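Local coordinates for hypothetical protein SpyM3_0169 (Streptococcus pyogenes, PDB 1PG6), which is of unknown function but belongs to the AIM24 mitochondrial-biogenesis family of the cupin clan and binds calcium ions in the crystal, at residues A[167-173]-A[216-222]. Residues are numbered along the deposited sequence; the frame is centred on the assembly and turned at random.
Sequences KKITLDG and GHGEIYI
Lys-168 lies along Tyr-221 in a non-hydrogen-bonded antiparallel pair. Its CB is 3.8 Å from Tyr-221 CE1, and CG touches the same ring carbon obliquely at 3.7 Å. CD passes on to the hydroxyl, and CE touches both Glu-219 CG, at 3.5 Å, and Tyr-221 OH. With CG anti to the backbone N (chi1 178°), the extended chain follows the CE1 side of the ring out to the hydroxyl; NZ ends 5.6 Å from Glu-219 OE2, too far for a salt bridge. That carboxylate oxygen instead accepts a bond from a water that also bonds Thr-170 OG1, while Glu-219 OE1 pairs with Lys-111.

Six backbone bonds, with N-H...O angles of at least 161°, fix the register. On the other face, Leu-171 CD1 meets Ile-220 CD1 at 3.8 Å, and the Ile-169 and Ile-222 CD1 methyls touch. Where the chains turn, Gly-173 CA sits over the His-217 ring, 3.6 Å from its centroid and 21° off the normal, a CH-pi contact.

Strand 166-171 is an edge strand, within this chain, of a six-stranded antiparallel sheet; strand 219-223 separates it from 183-187, and Met-176, Ile-178 and Phe-214 of strands 174-179 and 211-215 pack against the isoleucine-leucine face.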
# COMPACT_ATOMS: atom_id res chain seq x y z
N LYS A 167 8.46 -10.14 -6.63
CA LYS A 167 9.87 -10.48 -6.74
C LYS A 167 10.63 -9.51 -5.85
O LYS A 167 10.37 -8.30 -5.88
CB LYS A 167 10.36 -10.35 -8.19
CG LYS A 167 11.84 -10.67 -8.37
CD LYS A 167 12.25 -10.58 -9.82
CE LYS A 167 13.72 -10.92 -10.00
NZ LYS A 167 14.60 -9.96 -9.28
N LYS A 168 11.55 -10.03 -5.05
CA LYS A 168 12.34 -9.19 -4.16
C LYS A 168 13.71 -8.94 -4.78
O LYS A 168 14.41 -9.88 -5.16
CB LYS A 168 12.51 -9.89 -2.81
CG LYS A 168 13.37 -9.14 -1.80
CD LYS A 168 13.60 -9.99 -0.56
CE LYS A 168 14.48 -9.28 0.45
NZ LYS A 168 14.74 -10.13 1.65
N ILE A 169 14.07 -7.67 -4.90
CA ILE A 169 15.35 -7.28 -5.48
C ILE A 169 16.15 -6.54 -4.42
O ILE A 169 15.62 -5.69 -3.71
CB ILE A 169 15.15 -6.34 -6.70
CG1 ILE A 169 14.31 -7.06 -7.77
CG2 ILE A 169 16.50 -5.94 -7.28
CD1 ILE A 169 14.02 -6.21 -8.98
N THR A 170 17.44 -6.85 -4.33
CA THR A 170 18.30 -6.21 -3.35
C THR A 170 19.36 -5.36 -4.04
O THR A 170 20.10 -5.84 -4.89
CB THR A 170 19.00 -7.25 -2.46
OG1 THR A 170 18.02 -7.99 -1.72
CG2 THR A 170 19.95 -6.57 -1.48
N LEU A 171 19.40 -4.08 -3.68
CA LEU A 171 20.40 -3.17 -4.23
C LEU A 171 21.51 -3.06 -3.19
O LEU A 171 21.24 -2.91 -2.00
CB LEU A 171 19.80 -1.78 -4.49
CG LEU A 171 19.25 -1.50 -5.89
CD1 LEU A 171 18.74 -0.07 -5.96
CD2 LEU A 171 20.34 -1.71 -6.92
N ASP A 172 22.76 -3.14 -3.64
CA ASP A 172 23.89 -3.07 -2.73
C ASP A 172 24.74 -1.81 -2.93
O ASP A 172 25.96 -1.84 -2.77
CB ASP A 172 24.77 -4.32 -2.88
CG ASP A 172 25.77 -4.47 -1.76
OD1 ASP A 172 25.36 -4.33 -0.58
OD2 ASP A 172 26.96 -4.73 -2.04
N GLY A 173 24.08 -0.71 -3.28
CA GLY A 173 24.79 0.54 -3.49
C GLY A 173 24.64 1.11 -4.88
O GLY A 173 24.89 2.30 -5.10
N GLY A 216 21.27 3.30 -3.96
CA GLY A 216 21.67 3.02 -2.59
C GLY A 216 21.57 1.57 -2.16
O GLY A 216 21.70 0.66 -2.97
N HIS A 217 21.34 1.37 -0.86
CA HIS A 217 21.22 0.03 -0.29
C HIS A 217 19.81 -0.19 0.24
O HIS A 217 19.27 0.65 0.95
CB HIS A 217 22.22 -0.16 0.86
CG HIS A 217 23.65 -0.03 0.45
ND1 HIS A 217 24.22 1.17 0.11
CD2 HIS A 217 24.62 -0.96 0.33
CE1 HIS A 217 25.49 0.98 -0.20
NE2 HIS A 217 25.76 -0.31 -0.08
N GLY A 218 19.23 -1.34 -0.09
CA GLY A 218 17.89 -1.65 0.37
C GLY A 218 17.17 -2.63 -0.53
O GLY A 218 17.71 -3.09 -1.53
N GLU A 219 15.93 -2.96 -0.17
CA GLU A 219 15.14 -3.90 -0.97
C GLU A 219 14.06 -3.20 -1.78
O GLU A 219 13.53 -2.17 -1.39
CB GLU A 219 14.49 -4.95 -0.07
CG GLU A 219 15.46 -5.88 0.65
CD GLU A 219 16.29 -5.16 1.69
OE1 GLU A 219 15.70 -4.50 2.57
OE2 GLU A 219 17.54 -5.27 1.63
N ILE A 220 13.76 -3.78 -2.94
CA ILE A 220 12.74 -3.25 -3.83
C ILE A 220 11.82 -4.43 -4.13
O ILE A 220 12.28 -5.47 -4.58
CB ILE A 220 13.33 -2.76 -5.16
CG1 ILE A 220 14.30 -1.59 -4.90
CG2 ILE A 220 12.22 -2.33 -6.10
CD1 ILE A 220 15.17 -1.27 -6.08
N TYR A 221 10.53 -4.28 -3.85
CA TYR A 221 9.57 -5.35 -4.14
C TYR A 221 8.80 -4.96 -5.38
O TYR A 221 8.15 -3.91 -5.41
CB TYR A 221 8.62 -5.55 -2.96
CG TYR A 221 9.30 -6.11 -1.75
CD1 TYR A 221 9.42 -7.49 -1.56
CD2 TYR A 221 9.91 -5.27 -0.82
CE1 TYR A 221 10.13 -8.01 -0.48
CE2 TYR A 221 10.62 -5.78 0.26
CZ TYR A 221 10.72 -7.14 0.43
OH TYR A 221 11.45 -7.64 1.49
N ILE A 222 8.90 -5.77 -6.41
CA ILE A 222 8.17 -5.47 -7.63
C ILE A 222 7.09 -6.52 -7.85
O ILE A 222 7.14 -7.60 -7.26
CB ILE A 222 9.09 -5.44 -8.86
CG1 ILE A 222 9.74 -6.80 -9.08
CG2 ILE A 222 10.16 -4.37 -8.68
CD1 ILE A 222 10.45 -6.94 -10.40
O HOH W 1 18.25 -7.85 1.25